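Local coordinates for protein cyclopropane mycolic acid synthase 3 (Mycobacterium tuberculosis, PDB 1L1E) that probably converts a double bond of mycolic acid chains into a cyclopropane ring, taking the methylene group from S-adenosyl-L-methionine, at residues 206-211 with 279-284; 76-81 with 134-139. All blocks are in the same frame, centred on the assembly; numbering follows the deposited sequence.

Both contacts pack a helix against the one mixed seven-stranded sheet of this methyltransferase, and their centres lie about 17 Å apart. Contact 2 (76-81 with 134-139) is at the cofactor: strand 132-136 ends beside S-adenosyl-L-homocysteine, and Ile136 O takes a hydrogen bond from the ligand amine. Contact 1 (206-211 with 279-284) lies away from the cofactor pocket, on strand 279-286, which is separated from strand 132-136 by strand 163-170. The two meet directly, since Pro206 CG is 3.7 Å from Phe139 CE2, so the chain leaving the cofactor strand packs against the residue two places before helix 208-216. Along the sequence contact 2 is complete before contact 1 begins.

Contact 1 (206-211 with 279-284); sequences PSIPTV and DVDQFT
Val211, in the first turn of helix 208-216, sits on the ring of Phe283 from strand 279-286, joining a helix to the antiparallel end of the methyltransferase's Rossmann-like sheet. This CH-pi contact is the main tie between helix and strand. Val211 CG1 lies 3.7 Å from the centroid of the Phe283 ring and only 5° off its normal, so it is at similar distances from all six ring carbons. The two side chains approach from opposite directions. With CG1 anti to the backbone N (chi1 173°), that methyl of Val211 is the one set over the ring centre, while CG2 reaches the rim, 3.9 Å from Phe283 CZ. At the ring's edge, close to its plane, Ile208 CG2 comes within 4.4 Å of Phe283 CE2.

Ile208 also packs its far end against a carboxylate. Ile208 and Asp281 cross at about a right angle, and the extended Ile208 chain brings CD1 to 3.6 Å from Asp281 OD2. This is van der Waals packing against a buried acidic side chain, which also touches Val225 and Ser227 of strand 221-227.

Backbone hydrogen bonds seat the strand between its neighbours: Asp281 pairs with Thr168 and Gln282 with Gln226, while the Gln282 side chain is bonded to Lys59 and His167. Pro206 is tied by a backbone bond to Arg171.

Polar capping starts the helix. Ser207 occupies the N-cap position, and its hydroxyl oxygen OG accepts a hydrogen bond from Thr210 N at 3.2 Å, with an N-H...O angle of 149°.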
ATOM      1  N   PRO A 206      -1.902  12.657   0.929  1.00 22.75           N
ATOM      2  CA  PRO A 206      -1.210  13.755   0.256  1.00 21.56           C
ATOM      3  C   PRO A 206      -1.771  14.139  -1.098  1.00 21.07           C
ATOM      4  O   PRO A 206      -2.471  13.350  -1.747  1.00 17.45           O
ATOM      5  CB  PRO A 206       0.208  13.228   0.129  1.00 21.45           C
ATOM      6  CG  PRO A 206      -0.037  11.783  -0.186  1.00 23.88           C
ATOM      7  CD  PRO A 206      -1.119  11.410   0.829  1.00 24.40           C
ATOM      8  N   SER A 207      -1.464  15.372  -1.499  1.00 20.46           N
ATOM      9  CA  SER A 207      -1.849  15.895  -2.789  1.00 18.45           C
ATOM     10  C   SER A 207      -0.673  15.502  -3.671  1.00 19.58           C
ATOM     11  O   SER A 207       0.427  15.240  -3.162  1.00 19.61           O
ATOM     12  CB  SER A 207      -1.968  17.432  -2.750  1.00 20.50           C
ATOM     13  OG  SER A 207      -0.687  18.057  -2.678  1.00 18.56           O
ATOM     14  N   ILE A 208      -0.897  15.442  -4.981  0.81 17.13           N
ATOM     15  CA  ILE A 208       0.170  15.089  -5.908  0.81 19.35           C
ATOM     16  C   ILE A 208       1.333  16.087  -5.829  0.81 18.62           C
ATOM     17  O   ILE A 208       2.499  15.684  -5.815  0.81 18.64           O
ATOM     18  CB  ILE A 208      -0.375  14.980  -7.347  0.81 18.78           C
ATOM     19  CG1 ILE A 208      -1.321  13.777  -7.433  1.00 22.74           C
ATOM     20  CG2 ILE A 208       0.764  14.800  -8.333  1.00 22.80           C
ATOM     21  CD1 ILE A 208      -2.072  13.661  -8.742  1.00 27.20           C
ATOM     22  N   PRO A 209       1.034  17.401  -5.789  0.91 19.31           N
ATOM     23  CA  PRO A 209       2.080  18.426  -5.699  0.91 18.54           C
ATOM     24  C   PRO A 209       2.974  18.236  -4.465  0.91 18.01           C
ATOM     25  O   PRO A 209       4.172  18.518  -4.512  0.91 18.79           O
ATOM     26  CB  PRO A 209       1.274  19.722  -5.644  0.91 21.22           C
ATOM     27  CG  PRO A 209       0.140  19.412  -6.588  1.00 21.07           C
ATOM     28  CD  PRO A 209      -0.266  18.024  -6.103  1.00 19.93           C
ATOM     29  N   THR A 210       2.386  17.762  -3.369  0.86 17.32           N
ATOM     30  CA  THR A 210       3.128  17.524  -2.134  0.86 20.41           C
ATOM     31  C   THR A 210       4.122  16.371  -2.288  0.86 20.84           C
ATOM     32  O   THR A 210       5.282  16.480  -1.867  0.86 16.77           O
ATOM     33  CB  THR A 210       2.179  17.209  -0.951  0.86 19.96           C
ATOM     34  OG1 THR A 210       1.571  18.420  -0.489  1.00 23.92           O
ATOM     35  CG2 THR A 210       2.937  16.580   0.191  1.00 19.33           C
ATOM     36  N   VAL A 211       3.665  15.262  -2.868  1.00 21.90           N
ATOM     37  CA  VAL A 211       4.557  14.124  -3.076  1.00 22.96           C
ATOM     38  C   VAL A 211       5.759  14.644  -3.856  1.00 25.20           C
ATOM     39  O   VAL A 211       6.912  14.461  -3.451  1.00 24.41           O
ATOM     40  CB  VAL A 211       3.879  13.010  -3.896  1.00 23.89           C
ATOM     41  CG1 VAL A 211       4.902  11.926  -4.233  1.00 23.62           C
ATOM     42  CG2 VAL A 211       2.710  12.432  -3.125  1.00 18.41           C
ATOM     43  N   ASP A 279      -7.732   9.377  -5.455  0.88 23.13           N
ATOM     44  CA  ASP A 279      -7.034   8.595  -6.473  0.88 21.95           C
ATOM     45  C   ASP A 279      -5.928   7.764  -5.813  0.88 21.05           C
ATOM     46  O   ASP A 279      -5.659   7.903  -4.614  0.88 20.52           O
ATOM     47  CB  ASP A 279      -6.411   9.543  -7.512  0.88 22.19           C
ATOM     48  CG  ASP A 279      -6.261   8.909  -8.897  1.00 25.54           C
ATOM     49  OD1 ASP A 279      -5.834   7.744  -9.001  1.00 25.82           O
ATOM     50  OD2 ASP A 279      -6.558   9.597  -9.895  1.00 28.34           O
ATOM     51  N   VAL A 280      -5.307   6.887  -6.598  0.85 19.88           N
ATOM     52  CA  VAL A 280      -4.198   6.059  -6.119  0.85 18.82           C
ATOM     53  C   VAL A 280      -3.145   6.121  -7.218  0.85 21.67           C
ATOM     54  O   VAL A 280      -3.412   5.759  -8.367  0.85 21.77           O
ATOM     55  CB  VAL A 280      -4.611   4.594  -5.893  0.85 17.65           C
ATOM     56  CG1 VAL A 280      -3.370   3.738  -5.633  1.00 22.23           C
ATOM     57  CG2 VAL A 280      -5.548   4.496  -4.705  1.00 22.06           C
ATOM     58  N   ASP A 281      -1.952   6.584  -6.859  1.00 19.93           N
ATOM     59  CA  ASP A 281      -0.865   6.739  -7.809  1.00 19.20           C
ATOM     60  C   ASP A 281       0.379   5.932  -7.445  1.00 20.26           C
ATOM     61  O   ASP A 281       0.654   5.675  -6.269  1.00 19.89           O
ATOM     62  CB  ASP A 281      -0.454   8.211  -7.899  1.00 19.70           C
ATOM     63  CG  ASP A 281      -1.331   9.032  -8.852  1.00 23.95           C
ATOM     64  OD1 ASP A 281      -2.358   8.525  -9.340  1.00 24.32           O
ATOM     65  OD2 ASP A 281      -0.983  10.206  -9.101  1.00 23.45           O
ATOM     66  N   GLN A 282       1.124   5.541  -8.469  1.00 17.18           N
ATOM     67  CA  GLN A 282       2.370   4.827  -8.276  1.00 19.15           C
ATOM     68  C   GLN A 282       3.415   5.788  -8.827  1.00 19.85           C
ATOM     69  O   GLN A 282       3.395   6.126 -10.016  1.00 20.03           O
ATOM     70  CB  GLN A 282       2.405   3.511  -9.071  1.00 17.52           C
ATOM     71  CG  GLN A 282       1.476   2.391  -8.570  1.00 14.24           C
ATOM     72  CD  GLN A 282       1.971   0.997  -8.984  1.00 18.07           C
ATOM     73  OE1 GLN A 282       2.656   0.847  -9.997  1.00 19.40           O
ATOM     74  NE2 GLN A 282       1.622  -0.022  -8.200  1.00 17.22           N
ATOM     75  N   PHE A 283       4.309   6.246  -7.954  1.00 20.13           N
ATOM     76  CA  PHE A 283       5.361   7.169  -8.353  1.00 19.52           C
ATOM     77  C   PHE A 283       6.679   6.437  -8.472  1.00 18.37           C
ATOM     78  O   PHE A 283       7.104   5.751  -7.542  1.00 19.46           O
ATOM     79  CB  PHE A 283       5.553   8.285  -7.318  1.00 18.31           C
ATOM     80  CG  PHE A 283       4.327   9.118  -7.069  1.00 20.41           C
ATOM     81  CD1 PHE A 283       3.376   8.716  -6.145  1.00 17.55           C
ATOM     82  CD2 PHE A 283       4.148  10.332  -7.732  1.00 21.11           C
ATOM     83  CE1 PHE A 283       2.259   9.511  -5.874  1.00 20.50           C
ATOM     84  CE2 PHE A 283       3.039  11.133  -7.469  1.00 21.45           C
ATOM     85  CZ  PHE A 283       2.093  10.724  -6.537  1.00 19.82           C
ATOM     86  N   THR A 284       7.327   6.573  -9.619  1.00 18.15           N
ATOM     87  CA  THR A 284       8.617   5.959  -9.790  1.00 18.32           C
ATOM     88  C   THR A 284       9.600   7.096  -9.556  1.00 20.35           C
ATOM     89  O   THR A 284       9.563   8.117 -10.247  1.00 20.31           O
ATOM     90  CB  THR A 284       8.800   5.383 -11.203  1.00 19.43           C
ATOM     91  OG1 THR A 284       7.783   4.399 -11.455  1.00 21.27           O
ATOM     92  CG2 THR A 284      10.173   4.723 -11.317  1.00 19.77           C
TER

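Contact 2 (76-81 with 134-139); sequences GATMRR and VSIGAF. With SAH (S-adenosyl-L-homocysteine), chain D.
The methyl CG2 and hydroxyl OG1 of Thr78, a residue of helix 77-86, meet Val134 and Ile136 of strand 132-136 in the Rossmann-like cofactor domain of an S-adenosylmethionine-dependent methyltransferase. The touch is light and made by van der Waals packing: Thr78 CG2 is 4.3 Å from Val134 CG1, and the hydroxyl oxygen Thr78 OG1 is 4.4 Å from Ile136 CD1. The branched Thr78 end thus meets two alternate residues of the strand, methyl to methyl on one and hydroxyl to methyl on the other.

Polar and ligand contacts are made at the strand's end and in the turn after it. The amine N of S-adenosyl-L-homocysteine (SAH) donates to Ile136 O at 2.7 Å. Set anti to its own backbone N, Ile136 CG2 packs 3.6 Å from SAH O, one of the ligand's carboxylate oxygens. The ribose lies along the following turn, where Ala138 CB is 3.4 Å from SAH O4'. Ser34 OG, Gly72 O and Gly74 N also bond the ligand.

Helix 77-86 follows the glycine-rich GxGxG turn (motif I) of S-adenosylmethionine-dependent methyltransferases, residues 72-76. Gly76 is its N-cap, and Arg80 N bonds back to Gly76 O.

Helix 45-58 also borders this helix, with Ile53 touching both Ala77 and Thr78, while strand 132-136 runs parallel between strands 67-71 and 163-170, Val134 pairing with Leu69 and Ile71 and Ser135 with Leu165 and His167.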
ATOM      1  N   GLY A  76       3.714  -9.967   3.647  1.00 21.12           N
ATOM      2  CA  GLY A  76       4.761 -10.537   2.814  1.00 19.19           C
ATOM      3  C   GLY A  76       4.617 -10.973   1.366  1.00 19.45           C
ATOM      4  O   GLY A  76       5.625 -11.351   0.775  1.00 19.87           O
ATOM      5  N   ALA A  77       3.427 -10.922   0.774  1.00 17.98           N
ATOM      6  CA  ALA A  77       3.264 -11.365  -0.620  1.00 17.77           C
ATOM      7  C   ALA A  77       4.226 -10.720  -1.631  1.00 19.14           C
ATOM      8  O   ALA A  77       4.677 -11.385  -2.578  1.00 14.71           O
ATOM      9  CB  ALA A  77       1.809 -11.141  -1.085  1.00 19.43           C
ATOM     10  N   THR A  78       4.537  -9.437  -1.439  1.00 16.12           N
ATOM     11  CA  THR A  78       5.421  -8.731  -2.362  1.00 16.42           C
ATOM     12  C   THR A  78       6.845  -9.279  -2.284  1.00 17.61           C
ATOM     13  O   THR A  78       7.486  -9.540  -3.305  1.00 16.51           O
ATOM     14  CB  THR A  78       5.441  -7.203  -2.069  1.00 17.65           C
ATOM     15  OG1 THR A  78       4.110  -6.671  -2.148  1.00 14.94           O
ATOM     16  CG2 THR A  78       6.323  -6.477  -3.076  1.00 15.30           C
ATOM     17  N   MET A  79       7.349  -9.449  -1.068  1.00 18.57           N
ATOM     18  CA  MET A  79       8.693  -9.968  -0.914  1.00 20.39           C
ATOM     19  C   MET A  79       8.755 -11.419  -1.391  1.00 20.95           C
ATOM     20  O   MET A  79       9.745 -11.827  -1.991  1.00 21.21           O
ATOM     21  CB  MET A  79       9.154  -9.862   0.539  1.00 22.08           C
ATOM     22  CG  MET A  79       9.347  -8.427   1.019  1.00 22.20           C
ATOM     23  SD  MET A  79      10.142  -8.341   2.641  1.00 26.09           S
ATOM     24  CE  MET A  79       8.784  -8.737   3.675  1.00 16.47           C
ATOM     25  N   ARG A  80       7.710 -12.202  -1.131  1.00 19.44           N
ATOM     26  CA  ARG A  80       7.738 -13.585  -1.595  1.00 22.40           C
ATOM     27  C   ARG A  80       7.824 -13.601  -3.119  1.00 20.23           C
ATOM     28  O   ARG A  80       8.596 -14.361  -3.693  1.00 20.14           O
ATOM     29  CB  ARG A  80       6.491 -14.361  -1.164  1.00 25.63           C
ATOM     30  CG  ARG A  80       6.641 -15.841  -1.477  1.00 29.64           C
ATOM     31  CD  ARG A  80       5.333 -16.582  -1.600  1.00 33.84           C
ATOM     32  NE  ARG A  80       5.614 -17.974  -1.934  1.00 39.44           N
ATOM     33  CZ  ARG A  80       5.998 -18.885  -1.047  1.00 41.58           C
ATOM     34  NH1 ARG A  80       6.130 -18.553   0.230  1.00 42.47           N
ATOM     35  NH2 ARG A  80       6.279 -20.122  -1.441  1.00 42.93           N
ATOM     36  N   ARG A  81       7.023 -12.761  -3.771  1.00 19.91           N
ATOM     37  CA  ARG A  81       7.043 -12.685  -5.222  1.00 21.54           C
ATOM     38  C   ARG A  81       8.432 -12.250  -5.705  1.00 20.02           C
ATOM     39  O   ARG A  81       8.992 -12.849  -6.628  1.00 21.09           O
ATOM     40  CB  ARG A  81       5.987 -11.690  -5.725  1.00 20.35           C
ATOM     41  CG  ARG A  81       5.865 -11.624  -7.254  1.00 23.46           C
ATOM     42  CD  ARG A  81       5.254 -12.904  -7.833  1.00 23.42           C
ATOM     43  NE  ARG A  81       4.809 -12.702  -9.205  1.00 24.63           N
ATOM     44  CZ  ARG A  81       4.158 -13.602  -9.940  1.00 24.71           C
ATOM     45  NH1 ARG A  81       3.860 -14.798  -9.445  1.00 23.41           N
ATOM     46  NH2 ARG A  81       3.800 -13.295 -11.178  1.00 20.58           N
ATOM     47  N   VAL A 134      10.487  -0.542  -2.437  1.00 18.60           N
ATOM     48  CA  VAL A 134       9.096  -0.604  -2.845  1.00 17.91           C
ATOM     49  C   VAL A 134       8.264  -0.321  -1.594  1.00 19.22           C
ATOM     50  O   VAL A 134       8.543  -0.858  -0.515  1.00 21.70           O
ATOM     51  CB  VAL A 134       8.731  -2.010  -3.414  1.00 20.50           C
ATOM     52  CG1 VAL A 134       8.916  -3.090  -2.334  1.00 20.01           C
ATOM     53  CG2 VAL A 134       7.294  -2.007  -3.919  1.00 20.34           C
ATOM     54  N   SER A 135       7.257   0.534  -1.728  1.00 16.78           N
ATOM     55  CA  SER A 135       6.387   0.869  -0.604  1.00 17.27           C
ATOM     56  C   SER A 135       4.966   0.993  -1.143  1.00 16.55           C
ATOM     57  O   SER A 135       4.661   1.907  -1.907  1.00 16.67           O
ATOM     58  CB  SER A 135       6.815   2.185   0.043  1.00 17.00           C
ATOM     59  OG  SER A 135       6.052   2.426   1.216  1.00 17.39           O
ATOM     60  N   ILE A 136       4.104   0.066  -0.743  1.00 15.34           N
ATOM     61  CA  ILE A 136       2.741   0.040  -1.239  1.00 15.90           C
ATOM     62  C   ILE A 136       1.708   0.166  -0.132  1.00 16.55           C
ATOM     63  O   ILE A 136       1.564  -0.734   0.691  1.00 18.36           O
ATOM     64  CB  ILE A 136       2.492  -1.283  -2.025  1.00 15.95           C
ATOM     65  CG1 ILE A 136       3.437  -1.356  -3.222  1.00 15.74           C
ATOM     66  CG2 ILE A 136       1.058  -1.363  -2.504  1.00 17.77           C
ATOM     67  CD1 ILE A 136       3.460  -2.735  -3.892  1.00 16.21           C
ATOM     68  N   GLY A 137       0.994   1.290  -0.126  0.81 13.92           N
ATOM     69  CA  GLY A 137      -0.040   1.518   0.861  0.81 14.47           C
ATOM     70  C   GLY A 137       0.452   1.780   2.273  0.81 16.35           C
ATOM     71  O   GLY A 137      -0.295   1.581   3.239  0.81 16.19           O
ATOM     72  N   ALA A 138       1.696   2.222   2.412  0.84 15.52           N
ATOM     73  CA  ALA A 138       2.235   2.512   3.745  0.84 15.94           C
ATOM     74  C   ALA A 138       2.253   4.013   4.018  0.84 15.96           C
ATOM     75  O   ALA A 138       1.931   4.466   5.121  0.84 17.66           O
ATOM     76  CB  ALA A 138       3.638   1.967   3.865  0.84 16.66           C
ATOM     77  N   PHE A 139       2.654   4.763   2.995  0.84 13.98           N
ATOM     78  CA  PHE A 139       2.779   6.214   3.032  0.84 17.05           C
ATOM     79  C   PHE A 139       1.589   6.955   3.652  0.84 16.37           C
ATOM     80  O   PHE A 139       1.770   7.988   4.291  0.84 13.57           O
ATOM     81  CB  PHE A 139       3.012   6.714   1.603  0.84 18.31           C
ATOM     82  CG  PHE A 139       3.519   8.115   1.518  1.00 17.74           C
ATOM     83  CD1 PHE A 139       4.863   8.390   1.704  1.00 19.60           C
ATOM     84  CD2 PHE A 139       2.652   9.164   1.256  1.00 14.11           C
ATOM     85  CE1 PHE A 139       5.339   9.701   1.629  1.00 22.62           C
ATOM     86  CE2 PHE A 139       3.111  10.473   1.179  1.00 19.82           C
ATOM     87  CZ  PHE A 139       4.457  10.747   1.364  1.00 18.84           C
TER
HETATM   88  N   SAH D 900       2.349  -3.214   1.556  1.00 16.83           N
HETATM   89  CA  SAH D 900       1.441  -4.248   2.056  1.00 18.42           C
HETATM   90  CB  SAH D 900       0.736  -3.778   3.347  1.00 18.35           C
HETATM   91  CG  SAH D 900      -0.046  -2.464   3.261  1.00 17.75           C
HETATM   92  SD  SAH D 900      -0.840  -1.992   4.805  1.00 20.84           S
HETATM   93  C   SAH D 900       0.381  -4.597   0.997  1.00 17.57           C
HETATM   94  O   SAH D 900       0.436  -4.018  -0.092  1.00 19.20           O
HETATM   95  OXT SAH D 900      -0.501  -5.420   1.283  1.00 21.09           O
HETATM   96  C5' SAH D 900       0.366  -0.792   5.466  1.00 18.94           C
HETATM   97  C4' SAH D 900       1.705  -1.395   5.908  1.00 17.12           C
HETATM   98  O4' SAH D 900       2.714  -0.375   6.166  1.00 18.47           O
HETATM   99  C3' SAH D 900       1.611  -2.194   7.205  1.00 20.48           C
HETATM  100  O3' SAH D 900       2.498  -3.330   7.082  1.00 15.59           O
HETATM  101  C2' SAH D 900       2.094  -1.225   8.250  1.00 18.40           C
HETATM  102  O2' SAH D 900       2.479  -1.886   9.459  1.00 18.97           O
HETATM  103  C1' SAH D 900       3.215  -0.555   7.515  1.00 18.69           C
HETATM  104  N9  SAH D 900       3.642   0.741   8.088  1.00 20.18           N
HETATM  105  C8  SAH D 900       2.923   1.835   8.452  1.00 22.28           C
HETATM  106  N7  SAH D 900       3.577   2.845   8.922  1.00 20.55           N
HETATM  107  C5  SAH D 900       4.892   2.398   8.875  1.00 21.83           C
HETATM  108  C6  SAH D 900       6.148   2.989   9.234  1.00 24.16           C
HETATM  109  N6  SAH D 900       6.255   4.230   9.733  1.00 22.68           N
HETATM  110  N1  SAH D 900       7.292   2.235   9.050  1.00 23.63           N
HETATM  111  C2  SAH D 900       7.192   0.981   8.543  1.00 25.00           C
HETATM  112  N3  SAH D 900       6.073   0.327   8.170  1.00 21.53           N
HETATM  113  C4  SAH D 900       4.947   1.100   8.366  1.00 21.22           C